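Long-range contacts in putative flavoprotein decarboxylase (Streptomyces olivoviridis, PDB 6JLS), which acts as an FMN-dependent cysteine decarboxylase in the biosynthesis of thioviridamide: residues M21-S26 with L47-T52; V27-G32 with P53-F58; L73-V78 with D115-Q120; V96-A101 with V129-V134. All coordinates share one frame; numbering follows the deposited sequence.

Interaction 1: M21-S26 with L47-T52; sequences MCLSGS and LHVALT. With FMN (flavin mononucleotide), chain B.
Four backbone hydrogen bonds join Met21 and Leu23 to His48, Ala50 and Thr52. The strands are parallel, and their axes come within 4.7 Å. Met21 N gives its hydrogen to His48 O (2.7 Å), and Met21 O takes one from Ala50 N. Two residues on, Leu23 uses its N with Ala50 O and its O with Thr52 N.

The apolar contacts lie on the face that carries Met21, Leu23, Val49 and Leu51. The Met21 chain runs straight to SD and then bends (chi3 24°). This brings Met21 CE against Val49 CG2 at 3.5 Å. Met21 CE also meets Leu47 CD1 at 3.8 Å. On the other face, Cys22 SG lies 4.3 Å from Ala50 CB, and helix 117-124 packs there.

The polar contacts gather at the strand ends, round the phosphate of FMN. O3P is held by Gly25 N at 2.6 Å and by Thr52 OG1 at 2.5 Å. The Thr52 hydroxyl sits between its own backbone N and carbonyl carbon (chi1 74°), and it also accepts from Ala55 N. Ser24 OG lies near O3P in at most a weak bond, and it also bonds the Thr102 and Thr105 hydroxyls. Gly25 O takes a hydrogen bond from FMN O2' (2.7 Å), so one glycine holds both phosphate and ribityl chain. Strand 18-23, helix 32-40 and strand 46-51 form a beta-alpha-beta unit, and the phosphate site at its carboxyl edge is typical of Rossmann-like flavoproteins.

Interaction 2: V27-G32 with P53-F58; sequences VSSVAG and PSAQQF. With FMN (flavin mononucleotide), chain B.
Ser29 OG is gripped by two backbone carbonyls, Ser26 O and Ser24 O, and lies 3.9 Å from Phe58 CB across the contact. The single hydroxyl proton can serve either carbonyl. OG stands between its own N and carbonyl carbon (chi1 56°), which turns it back to the carbonyls of its own loop.

The Phe58 ring is the main apolar group. Val27 comes over one face: its CA is 3.9 Å from the ring centroid and 12° off the ring normal, a CH-pi contact. Gln57 CG lies over the centre of the opposite face, so the ring is sandwiched between the Val27 backbone and the Gln57 side chain. Val27 CG2 also touches CD1 of the ring at 4.0 Å. FMN approaches from a third direction. Phe58 CZ is 3.6 Å from FMN C7, and FMN C8 lies at the ring edge, in its plane. The aromatic side chain therefore abuts the dimethylbenzene end of the flavin.

Val30 packs beside the Phe58 backbone. Its CG1 is 3.1 Å from Phe58 O, a tight approach, and 4.2 Å from Phe58 CB. Both segments make short 3-10 turns, 27-30 and 54-57. Another copy of the protein lies close by: Gln57 OE1 bonds Asn62 of the third subunit, and Ser63 of that subunit packs on Val27 and Val30. Ser54 OG is 3.2 Å from FMN O5'. The two turns follow strands 18-23 and 46-51, as loops lining the cofactor pocket do in Rossmann-like folds.

Interaction 3: L73-V78 with D115-Q120; sequences LTDETV and DNIVTQ. With FMN (flavin mononucleotide), chain C.
Asp75 holds CG anti to its carbonyl carbon (chi1 -78°), and this swings the carboxylate across to the start of helix 117-124. There Asp75 OD2 accepts from Ile117 N at 3.1 Å. The bond is bent, and the donor meets the syn side of the oxygen, 32° out of the carboxylate plane. The second oxygen works through water: water 1 donates to Asp75 OD1 (2.5 Å) and accepts from Val118 N. The carboxylate thus serves two N-H groups of the first helical turn, where the helix dipole would probably favour its negative charge.

Asn116 stands just before this helix as its N-cap. Its chi1 of 55° turns Asn116 OD1 back to accept from Thr119 N at 2.9 Å. The other helix is capped in a similar way, with Thr74 OG1 accepting from Thr77 N. The CB of Asn116 lies 3.3 Å from Asp75 OD1.

Ile117 makes the apolar part. The side chains of Ile117 and Val78 point at each other, tip to tip, with Ile117 CG1 3.7 Å from Val78 CG2. Ile117 CG2 reaches Leu73 CB at 4.3 Å, and Ile117 CD1 lies against the Asp75 carboxylate. Gln120 faces an FMN held mainly by the fourth subunit, with Gln120 NE2 3.2 Å from C3' of that FMN, while OE1 bonds His86.

Around the contact, helix 85-91 packs His86 on Leu73, Val78 and Ile117. Helix 103-110 supplies Lys108, which forms a salt bridge with Asp115. On the sheet side, Ala50 of strand 46-51 touches Ile117 and Val118, and Leu73 pairs with that strand through its backbone.

Interaction 4: V96-A101 with V129-V134; sequences VVVAPA and VILAPV. With FMN (flavin mononucleotide), chain B.
Two neighbouring strands of the parallel sheet, 95-101 and 129-133, run side by side here, with a beta bulge between Val98 and Ala101. Before the bulge, Val96 O accepts from Ile130 N, Ile130 O from Val98 N, and Val98 O from Ala132 N (2.8 Å). The chain bends sharply at Ala99 and Pro100, with a cis peptide bond before the proline. Strand 95-101 holds one residue more here, so Ala101 N takes up Ala132 O at 2.8 Å. In this bond the donor stands 42° out of the carbonyl plane. Val134 N closes the row on Ala101 O (3.1 Å).

The side chains of Val98 and Leu131 run alongside each other in one direction. Leu131 CD2 touches both Val98 CB and Val98 CG2 at 3.6 Å. Strand 95-101 lies between 18-23 and 129-133 in this Rossmann-like sheet of order 3-2-1-4-5-6. Leu106 of helix 103-110 packs on Leu131, while helix 182-193 covers Val97 and Ile130 on the other face.

At the corner, Ala99 CB meets Ala132 CB at 3.7 Å. Pro100 CB presses on Val134 CG2 at 3.5 Å. Val134 CG1 is anti to its own N (chi1 177°) and lies near O4 of FMN. Val134 O takes a nearly straight hydrogen bond from FMN N3 (2.7 Å, 174°).

In the fold
Interactions 1 and 4 lie deep in the core, in one sheet. Strands 18-23 and 95-101 are neighbours there, and Cys22 pairs with Val97 and Ala99. Both reach the flavin at their strand ends, interaction 1 with hydroxyls and backbone, interaction 4 with one carbonyl. Interaction 2 lies farther out, in the loops that follow the strands of interaction 1. It has no hydrogen bond between its segments and relies on one aromatic ring. Interaction 3 joins two helix starts through a carboxylate and a water, and its Leu73 extends the sheet beyond 47-52. On one shared FMN, interaction 1 binds the phosphate, interaction 2 packs on the dimethylbenzene end, and interaction 4 accepts from N3; interaction 3 borders another FMN.

Interaction 1: M21-S26 with L47-T52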
# COMPACT_ATOMS: atom_id res chain seq x y z
N MET A 21 -28.34 -13.96 14.18
CA MET A 21 -28.47 -14.38 12.79
C MET A 21 -27.08 -14.49 12.15
O MET A 21 -26.30 -13.53 12.20
CB MET A 21 -29.34 -13.36 12.06
CG MET A 21 -29.40 -13.46 10.56
SD MET A 21 -30.61 -12.29 9.84
CE MET A 21 -30.70 -11.04 11.10
N CYS A 22 -26.77 -15.64 11.56
CA CYS A 22 -25.48 -15.83 10.89
C CYS A 22 -25.66 -15.95 9.39
O CYS A 22 -26.58 -16.63 8.91
CB CYS A 22 -24.74 -17.06 11.42
SG CYS A 22 -24.25 -17.03 13.17
N LEU A 23 -24.77 -15.30 8.63
CA LEU A 23 -24.84 -15.26 7.18
C LEU A 23 -23.59 -15.87 6.57
O LEU A 23 -22.47 -15.49 6.92
CB LEU A 23 -25.02 -13.83 6.69
CG LEU A 23 -26.27 -13.09 7.18
CD1 LEU A 23 -26.36 -11.73 6.49
CD2 LEU A 23 -27.51 -13.91 6.90
N SER A 24 -23.79 -16.79 5.63
CA SER A 24 -22.77 -17.59 4.94
C SER A 24 -22.55 -17.05 3.52
O SER A 24 -23.36 -16.29 2.98
CB SER A 24 -23.23 -19.06 4.91
OG SER A 24 -22.15 -19.95 4.86
N GLY A 25 -21.49 -17.52 2.87
CA GLY A 25 -21.17 -17.09 1.52
C GLY A 25 -22.06 -17.65 0.42
O GLY A 25 -21.59 -18.30 -0.53
N SER A 26 -23.36 -17.42 0.56
CA SER A 26 -24.33 -17.73 -0.48
C SER A 26 -24.99 -16.43 -0.91
O SER A 26 -25.16 -15.51 -0.11
CB SER A 26 -25.37 -18.73 0.03
OG SER A 26 -26.53 -18.70 -0.77
N LEU A 47 -31.15 -8.18 18.46
CA LEU A 47 -30.76 -8.88 17.25
C LEU A 47 -29.27 -8.69 17.05
O LEU A 47 -28.78 -7.56 17.11
CB LEU A 47 -31.53 -8.34 16.04
CG LEU A 47 -31.25 -9.02 14.71
CD1 LEU A 47 -31.64 -10.49 14.78
CD2 LEU A 47 -32.03 -8.27 13.64
N HIS A 48 -28.55 -9.79 16.84
CA HIS A 48 -27.15 -9.76 16.42
C HIS A 48 -26.99 -10.43 15.06
O HIS A 48 -27.74 -11.36 14.72
CB HIS A 48 -26.24 -10.48 17.41
CG HIS A 48 -26.33 -9.96 18.80
ND1 HIS A 48 -25.83 -8.73 19.18
CD2 HIS A 48 -26.82 -10.53 19.93
CE1 HIS A 48 -26.03 -8.56 20.47
NE2 HIS A 48 -26.62 -9.64 20.95
N VAL A 49 -26.00 -9.99 14.30
CA VAL A 49 -25.70 -10.56 12.99
C VAL A 49 -24.21 -10.80 12.89
O VAL A 49 -23.41 -9.93 13.28
CB VAL A 49 -26.18 -9.66 11.84
CG1 VAL A 49 -25.83 -10.30 10.50
CG2 VAL A 49 -27.66 -9.43 11.93
N ALA A 50 -23.83 -11.98 12.40
CA ALA A 50 -22.44 -12.34 12.16
C ALA A 50 -22.32 -12.84 10.73
O ALA A 50 -23.25 -13.49 10.21
CB ALA A 50 -21.96 -13.42 13.12
N LEU A 51 -21.19 -12.54 10.09
CA LEU A 51 -20.95 -12.87 8.69
C LEU A 51 -19.68 -13.69 8.56
O LEU A 51 -18.69 -13.43 9.26
CB LEU A 51 -20.82 -11.58 7.81
CG LEU A 51 -22.04 -10.68 7.56
CD1 LEU A 51 -22.56 -10.07 8.84
CD2 LEU A 51 -21.67 -9.56 6.60
N THR A 52 -19.70 -14.67 7.68
CA THR A 52 -18.46 -15.29 7.28
C THR A 52 -17.72 -14.37 6.32
O THR A 52 -18.34 -13.50 5.69
CB THR A 52 -18.71 -16.63 6.60
OG1 THR A 52 -19.22 -16.38 5.28
CG2 THR A 52 -19.70 -17.49 7.40
N1 FMN B . -22.03 -22.34 -1.64
C2 FMN B . -23.11 -22.92 -1.02
O2 FMN B . -22.93 -23.84 -0.23
N3 FMN B . -24.39 -22.48 -1.29
C4 FMN B . -24.60 -21.45 -2.18
O4 FMN B . -25.74 -21.05 -2.43
C4A FMN B . -23.51 -20.86 -2.81
N5 FMN B . -23.70 -19.83 -3.70
C5A FMN B . -22.63 -19.24 -4.34
C6 FMN B . -22.86 -18.21 -5.24
C7 FMN B . -21.78 -17.59 -5.88
C7M FMN B . -22.06 -16.48 -6.85
C8 FMN B . -20.47 -18.03 -5.62
C8M FMN B . -19.30 -17.37 -6.31
C9 FMN B . -20.24 -19.07 -4.71
C9A FMN B . -21.33 -19.68 -4.07
N10 FMN B . -21.13 -20.72 -3.17
C10 FMN B . -22.22 -21.31 -2.54
C1' FMN B . -19.74 -21.19 -2.85
C2' FMN B . -19.32 -20.58 -1.50
O2' FMN B . -19.26 -19.17 -1.54
C3' FMN B . -17.97 -21.13 -1.04
O3' FMN B . -18.14 -22.49 -0.71
C4' FMN B . -17.48 -20.32 0.16
O4' FMN B . -16.14 -20.63 0.53
C5' FMN B . -18.39 -20.52 1.36
O5' FMN B . -17.77 -19.83 2.42
P FMN B . -18.46 -19.72 3.86
O1P FMN B . -19.32 -20.95 4.10
O2P FMN B . -17.37 -19.67 4.91
O3P FMN B . -19.34 -18.49 3.91

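Interaction 2: V27-G32 with P53-F58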
# COMPACT_ATOMS: atom_id res chain seq x y z
N VAL A 27 -25.37 -16.34 -2.19
CA VAL A 27 -25.99 -15.10 -2.62
C VAL A 27 -27.29 -14.84 -1.87
O VAL A 27 -27.67 -13.68 -1.68
CB VAL A 27 -26.20 -15.06 -4.15
CG1 VAL A 27 -27.36 -15.92 -4.57
CG2 VAL A 27 -26.45 -13.62 -4.60
N SER A 28 -27.95 -15.90 -1.37
CA SER A 28 -29.16 -15.74 -0.56
C SER A 28 -28.95 -14.84 0.65
O SER A 28 -29.93 -14.31 1.18
CB SER A 28 -29.68 -17.08 -0.08
OG SER A 28 -30.06 -17.88 -1.17
N SER A 29 -27.71 -14.66 1.10
CA SER A 29 -27.55 -13.82 2.28
C SER A 29 -27.77 -12.33 1.98
O SER A 29 -27.77 -11.54 2.92
CB SER A 29 -26.19 -14.08 2.94
OG SER A 29 -25.12 -13.88 2.05
N VAL A 30 -28.03 -11.94 0.72
CA VAL A 30 -28.46 -10.56 0.45
C VAL A 30 -29.80 -10.27 1.09
O VAL A 30 -30.15 -9.10 1.28
CB VAL A 30 -28.57 -10.25 -1.07
CG1 VAL A 30 -27.25 -10.35 -1.74
CG2 VAL A 30 -29.60 -11.15 -1.75
N ALA A 31 -30.58 -11.29 1.41
CA ALA A 31 -31.82 -11.17 2.15
C ALA A 31 -31.61 -10.85 3.62
O ALA A 31 -32.60 -10.66 4.34
CB ALA A 31 -32.61 -12.47 2.02
N GLY A 32 -30.35 -10.82 4.08
CA GLY A 32 -30.03 -10.57 5.46
C GLY A 32 -30.70 -9.32 6.00
O GLY A 32 -31.41 -9.36 7.01
N PRO A 53 -16.41 -14.53 6.16
CA PRO A 53 -15.71 -13.74 5.13
C PRO A 53 -16.35 -13.84 3.75
O PRO A 53 -16.58 -12.80 3.12
CB PRO A 53 -14.28 -14.32 5.16
CG PRO A 53 -14.12 -14.79 6.58
CD PRO A 53 -15.48 -15.33 6.99
N SER A 54 -16.68 -15.05 3.26
CA SER A 54 -17.30 -15.15 1.94
C SER A 54 -18.65 -14.44 1.87
O SER A 54 -19.03 -13.93 0.82
CB SER A 54 -17.47 -16.60 1.51
OG SER A 54 -16.21 -17.22 1.35
N ALA A 55 -19.40 -14.42 2.98
CA ALA A 55 -20.68 -13.73 2.97
C ALA A 55 -20.53 -12.24 2.67
O ALA A 55 -21.47 -11.63 2.13
CB ALA A 55 -21.38 -13.92 4.31
N GLN A 56 -19.38 -11.65 2.99
CA GLN A 56 -19.17 -10.22 2.77
C GLN A 56 -19.03 -9.84 1.30
O GLN A 56 -19.04 -8.65 0.98
CB GLN A 56 -17.95 -9.73 3.55
CG GLN A 56 -18.16 -9.89 5.04
CD GLN A 56 -16.98 -9.41 5.85
OE1 GLN A 56 -16.26 -10.22 6.45
NE2 GLN A 56 -16.79 -8.10 5.89
N GLN A 57 -18.91 -10.81 0.39
CA GLN A 57 -19.00 -10.45 -1.02
C GLN A 57 -20.44 -10.28 -1.48
O GLN A 57 -20.67 -9.75 -2.57
CB GLN A 57 -18.27 -11.47 -1.90
CG GLN A 57 -19.03 -12.74 -2.20
CD GLN A 57 -18.18 -13.79 -2.92
OE1 GLN A 57 -17.65 -13.54 -4.00
NE2 GLN A 57 -18.06 -14.96 -2.31
N PHE A 58 -21.41 -10.66 -0.65
CA PHE A 58 -22.82 -10.56 -1.00
C PHE A 58 -23.62 -9.62 -0.12
O PHE A 58 -24.67 -9.14 -0.56
CB PHE A 58 -23.48 -11.94 -0.94
CG PHE A 58 -22.84 -12.98 -1.81
CD1 PHE A 58 -22.81 -12.84 -3.18
CD2 PHE A 58 -22.29 -14.12 -1.25
CE1 PHE A 58 -22.24 -13.80 -3.98
CE2 PHE A 58 -21.71 -15.10 -2.04
CZ PHE A 58 -21.68 -14.94 -3.41
N1 FMN B . -22.03 -22.34 -1.64
C2 FMN B . -23.11 -22.92 -1.02
O2 FMN B . -22.93 -23.84 -0.23
N3 FMN B . -24.39 -22.48 -1.29
C4 FMN B . -24.60 -21.45 -2.18
O4 FMN B . -25.74 -21.05 -2.43
C4A FMN B . -23.51 -20.86 -2.81
N5 FMN B . -23.70 -19.83 -3.70
C5A FMN B . -22.63 -19.24 -4.34
C6 FMN B . -22.86 -18.21 -5.24
C7 FMN B . -21.78 -17.59 -5.88
C7M FMN B . -22.06 -16.48 -6.85
C8 FMN B . -20.47 -18.03 -5.62
C8M FMN B . -19.30 -17.37 -6.31
C9 FMN B . -20.24 -19.07 -4.71
C9A FMN B . -21.33 -19.68 -4.07
N10 FMN B . -21.13 -20.72 -3.17
C10 FMN B . -22.22 -21.31 -2.54
C1' FMN B . -19.74 -21.19 -2.85
C2' FMN B . -19.32 -20.58 -1.50
O2' FMN B . -19.26 -19.17 -1.54
C3' FMN B . -17.97 -21.13 -1.04
O3' FMN B . -18.14 -22.49 -0.71
C4' FMN B . -17.48 -20.32 0.16
O4' FMN B . -16.14 -20.63 0.53
C5' FMN B . -18.39 -20.52 1.36
O5' FMN B . -17.77 -19.83 2.42
P FMN B . -18.46 -19.72 3.86
O1P FMN B . -19.32 -20.95 4.10
O2P FMN B . -17.37 -19.67 4.91
O3P FMN B . -19.34 -18.49 3.91

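Interaction 3: L73-V78 with D115-Q120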
# COMPACT_ATOMS: atom_id res chain seq x y z
N LEU A 73 -21.09 -8.47 13.35
CA LEU A 73 -19.76 -8.99 13.61
C LEU A 73 -19.19 -9.62 12.35
O LEU A 73 -19.86 -10.44 11.70
CB LEU A 73 -19.78 -10.04 14.73
CG LEU A 73 -20.36 -9.62 16.08
CD1 LEU A 73 -21.84 -9.97 16.12
CD2 LEU A 73 -19.63 -10.30 17.21
N THR A 74 -17.97 -9.25 12.03
CA THR A 74 -17.17 -9.97 11.07
C THR A 74 -15.87 -10.40 11.75
O THR A 74 -15.54 -9.97 12.85
CB THR A 74 -16.87 -9.12 9.85
OG1 THR A 74 -16.04 -8.03 10.26
CG2 THR A 74 -18.17 -8.59 9.27
N ASP A 75 -15.14 -11.26 11.05
CA ASP A 75 -13.85 -11.69 11.57
C ASP A 75 -12.90 -10.51 11.82
O ASP A 75 -12.18 -10.50 12.82
CB ASP A 75 -13.25 -12.72 10.61
CG ASP A 75 -13.89 -14.11 10.78
OD1 ASP A 75 -14.96 -14.38 10.21
OD2 ASP A 75 -13.33 -14.93 11.54
N GLU A 76 -12.93 -9.50 10.94
CA GLU A 76 -12.04 -8.34 11.11
C GLU A 76 -12.50 -7.47 12.27
O GLU A 76 -11.68 -7.00 13.07
CB GLU A 76 -11.98 -7.52 9.82
CG GLU A 76 -11.69 -8.32 8.56
CD GLU A 76 -12.94 -8.92 7.92
OE1 GLU A 76 -13.44 -9.97 8.40
OE2 GLU A 76 -13.43 -8.34 6.93
N THR A 77 -13.81 -7.22 12.37
CA THR A 77 -14.37 -6.48 13.49
C THR A 77 -13.94 -7.08 14.83
O THR A 77 -13.46 -6.37 15.72
CB THR A 77 -15.90 -6.48 13.37
OG1 THR A 77 -16.28 -5.50 12.40
CG2 THR A 77 -16.57 -6.17 14.70
N VAL A 78 -14.10 -8.40 14.99
CA VAL A 78 -13.78 -9.05 16.25
C VAL A 78 -12.27 -9.05 16.50
O VAL A 78 -11.83 -8.88 17.64
CB VAL A 78 -14.37 -10.47 16.25
CG1 VAL A 78 -13.92 -11.27 17.46
CG2 VAL A 78 -15.90 -10.40 16.19
N ASP A 115 -13.26 -22.11 12.35
CA ASP A 115 -12.15 -21.25 11.98
C ASP A 115 -12.57 -19.80 11.68
O ASP A 115 -11.71 -18.99 11.31
CB ASP A 115 -11.42 -21.84 10.77
CG ASP A 115 -12.26 -21.81 9.50
OD1 ASP A 115 -13.47 -21.49 9.57
OD2 ASP A 115 -11.71 -22.10 8.42
N ASN A 116 -13.85 -19.46 11.81
CA ASN A 116 -14.29 -18.07 11.73
C ASN A 116 -15.30 -17.80 12.82
O ASN A 116 -15.78 -18.71 13.51
CB ASN A 116 -14.88 -17.72 10.35
CG ASN A 116 -16.02 -18.64 9.94
OD1 ASN A 116 -16.76 -19.17 10.79
ND2 ASN A 116 -16.17 -18.85 8.64
N ILE A 117 -15.65 -16.52 12.93
CA ILE A 117 -16.53 -16.02 13.99
C ILE A 117 -17.91 -16.67 13.92
O ILE A 117 -18.52 -16.98 14.95
CB ILE A 117 -16.59 -14.48 13.92
CG1 ILE A 117 -15.68 -13.87 14.98
CG2 ILE A 117 -18.01 -13.95 14.03
CD1 ILE A 117 -14.22 -14.22 14.79
N VAL A 118 -18.43 -16.92 12.71
CA VAL A 118 -19.75 -17.55 12.60
C VAL A 118 -19.72 -18.97 13.18
O VAL A 118 -20.57 -19.34 14.01
CB VAL A 118 -20.25 -17.53 11.15
CG1 VAL A 118 -21.41 -18.54 10.97
CG2 VAL A 118 -20.73 -16.13 10.77
N THR A 119 -18.76 -19.80 12.75
CA THR A 119 -18.69 -21.16 13.26
C THR A 119 -18.35 -21.20 14.75
O THR A 119 -18.81 -22.10 15.46
CB THR A 119 -17.66 -21.99 12.48
OG1 THR A 119 -16.42 -21.27 12.41
CG2 THR A 119 -18.18 -22.28 11.07
N GLN A 120 -17.57 -20.23 15.24
CA GLN A 120 -17.29 -20.17 16.68
C GLN A 120 -18.55 -19.83 17.47
O GLN A 120 -18.75 -20.37 18.57
CB GLN A 120 -16.20 -19.15 16.97
CG GLN A 120 -14.81 -19.61 16.58
CD GLN A 120 -13.86 -18.45 16.56
OE1 GLN A 120 -13.80 -17.67 17.51
NE2 GLN A 120 -13.13 -18.29 15.46
N1 FMN C . -10.59 -21.55 20.26
C2 FMN C . -10.29 -22.70 20.96
O2 FMN C . -10.48 -23.79 20.45
N3 FMN C . -9.79 -22.61 22.25
C4 FMN C . -9.58 -21.37 22.83
O4 FMN C . -9.13 -21.29 23.98
C4A FMN C . -9.88 -20.22 22.12
N5 FMN C . -9.67 -18.98 22.69
C5A FMN C . -9.97 -17.83 21.99
C6 FMN C . -9.75 -16.60 22.60
C7 FMN C . -10.04 -15.43 21.90
C7M FMN C . -9.80 -14.10 22.58
C8 FMN C . -10.55 -15.49 20.59
C8M FMN C . -10.87 -14.22 19.84
C9 FMN C . -10.77 -16.73 19.99
C9A FMN C . -10.48 -17.91 20.69
N10 FMN C . -10.69 -19.16 20.11
C10 FMN C . -10.39 -20.31 20.82
C1' FMN C . -11.21 -19.26 18.71
C2' FMN C . -10.03 -19.56 17.77
O2' FMN C . -9.07 -18.52 17.76
C3' FMN C . -10.50 -19.82 16.35
O3' FMN C . -11.21 -21.04 16.33
C4' FMN C . -9.30 -19.87 15.41
O4' FMN C . -9.66 -19.90 14.04
C5' FMN C . -8.40 -21.05 15.73
O5' FMN C . -7.40 -21.05 14.74
P FMN C . -6.20 -22.10 14.75
O1P FMN C . -6.67 -23.38 15.41
O2P FMN C . -5.79 -22.40 13.33
O3P FMN C . -5.05 -21.54 15.55
O HOH W 1 -17.28 -15.41 10.44

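Interaction 4: V96-A101 with V129-V134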
# COMPACT_ATOMS: atom_id res chain seq x y z
N VAL A 96 -29.78 -19.12 17.75
CA VAL A 96 -28.80 -18.80 16.73
C VAL A 96 -29.28 -19.42 15.43
O VAL A 96 -29.53 -20.63 15.39
CB VAL A 96 -27.41 -19.34 17.10
CG1 VAL A 96 -26.40 -19.13 15.96
CG2 VAL A 96 -26.92 -18.73 18.41
N VAL A 97 -29.43 -18.61 14.39
CA VAL A 97 -29.88 -19.07 13.07
C VAL A 97 -28.75 -18.86 12.06
O VAL A 97 -28.19 -17.76 11.98
CB VAL A 97 -31.14 -18.32 12.61
CG1 VAL A 97 -31.63 -18.88 11.28
CG2 VAL A 97 -32.22 -18.42 13.65
N VAL A 98 -28.43 -19.90 11.30
CA VAL A 98 -27.52 -19.78 10.17
C VAL A 98 -28.35 -19.97 8.91
O VAL A 98 -28.83 -21.08 8.61
CB VAL A 98 -26.36 -20.78 10.23
CG1 VAL A 98 -25.37 -20.53 9.08
CG2 VAL A 98 -25.64 -20.67 11.57
N ALA A 99 -28.54 -18.88 8.18
CA ALA A 99 -29.47 -18.83 7.06
C ALA A 99 -29.10 -17.67 6.14
O ALA A 99 -29.31 -16.50 6.48
CB ALA A 99 -30.90 -18.67 7.57
N PRO A 100 -28.52 -17.95 4.96
CA PRO A 100 -28.26 -19.31 4.47
C PRO A 100 -27.04 -19.96 5.10
O PRO A 100 -26.13 -19.26 5.55
CB PRO A 100 -28.05 -19.10 2.98
CG PRO A 100 -27.45 -17.70 2.89
CD PRO A 100 -28.10 -16.92 4.01
N ALA A 101 -27.01 -21.29 5.13
CA ALA A 101 -25.84 -22.06 5.54
C ALA A 101 -25.29 -22.76 4.31
O ALA A 101 -25.95 -23.64 3.74
CB ALA A 101 -26.21 -23.08 6.63
N VAL A 129 -30.22 -24.02 17.91
CA VAL A 129 -29.52 -23.62 16.70
C VAL A 129 -30.31 -24.11 15.50
O VAL A 129 -30.52 -25.32 15.34
CB VAL A 129 -28.08 -24.16 16.66
CG1 VAL A 129 -27.47 -23.87 15.31
CG2 VAL A 129 -27.26 -23.55 17.76
N ILE A 130 -30.74 -23.19 14.65
CA ILE A 130 -31.47 -23.53 13.44
C ILE A 130 -30.59 -23.22 12.23
O ILE A 130 -30.04 -22.12 12.11
CB ILE A 130 -32.81 -22.78 13.36
CG1 ILE A 130 -33.78 -23.30 14.42
CG2 ILE A 130 -33.44 -23.01 12.01
CD1 ILE A 130 -33.51 -22.88 15.86
N LEU A 131 -30.46 -24.19 11.33
CA LEU A 131 -29.63 -24.08 10.13
C LEU A 131 -30.49 -24.24 8.88
O LEU A 131 -31.32 -25.15 8.81
CB LEU A 131 -28.54 -25.14 10.13
CG LEU A 131 -27.68 -25.29 11.38
CD1 LEU A 131 -26.81 -26.51 11.25
CD2 LEU A 131 -26.82 -24.06 11.59
N ALA A 132 -30.29 -23.35 7.90
CA ALA A 132 -31.02 -23.38 6.63
C ALA A 132 -30.03 -23.63 5.49
O ALA A 132 -29.47 -22.68 4.93
CB ALA A 132 -31.80 -22.09 6.41
N PRO A 133 -29.79 -24.90 5.13
CA PRO A 133 -28.86 -25.18 4.02
C PRO A 133 -29.36 -24.56 2.72
O PRO A 133 -30.56 -24.55 2.43
CB PRO A 133 -28.86 -26.71 3.92
CG PRO A 133 -29.39 -27.19 5.23
CD PRO A 133 -30.36 -26.13 5.69
N VAL A 134 -28.42 -24.03 1.95
CA VAL A 134 -28.70 -23.53 0.61
C VAL A 134 -27.53 -23.94 -0.26
O VAL A 134 -26.38 -23.61 0.06
CB VAL A 134 -28.90 -22.00 0.57
CG1 VAL A 134 -29.12 -21.52 -0.85
CG2 VAL A 134 -30.05 -21.58 1.45
N1 FMN B . -22.03 -22.34 -1.64
C2 FMN B . -23.11 -22.92 -1.02
O2 FMN B . -22.93 -23.84 -0.23
N3 FMN B . -24.39 -22.48 -1.29
C4 FMN B . -24.60 -21.45 -2.18
O4 FMN B . -25.74 -21.05 -2.43
C4A FMN B . -23.51 -20.86 -2.81
N5 FMN B . -23.70 -19.83 -3.70
C5A FMN B . -22.63 -19.24 -4.34
C6 FMN B . -22.86 -18.21 -5.24
C7 FMN B . -21.78 -17.59 -5.88
C7M FMN B . -22.06 -16.48 -6.85
C8 FMN B . -20.47 -18.03 -5.62
C8M FMN B . -19.30 -17.37 -6.31
C9 FMN B . -20.24 -19.07 -4.71
C9A FMN B . -21.33 -19.68 -4.07
N10 FMN B . -21.13 -20.72 -3.17
C10 FMN B . -22.22 -21.31 -2.54
C1' FMN B . -19.74 -21.19 -2.85
C2' FMN B . -19.32 -20.58 -1.50
O2' FMN B . -19.26 -19.17 -1.54
C3' FMN B . -17.97 -21.13 -1.04
O3' FMN B . -18.14 -22.49 -0.71
C4' FMN B . -17.48 -20.32 0.16
O4' FMN B . -16.14 -20.63 0.53
C5' FMN B . -18.39 -20.52 1.36
O5' FMN B . -17.77 -19.83 2.42
P FMN B . -18.46 -19.72 3.86
O1P FMN B . -19.32 -20.95 4.10
O2P FMN B . -17.37 -19.67 4.91
O3P FMN B . -19.34 -18.49 3.91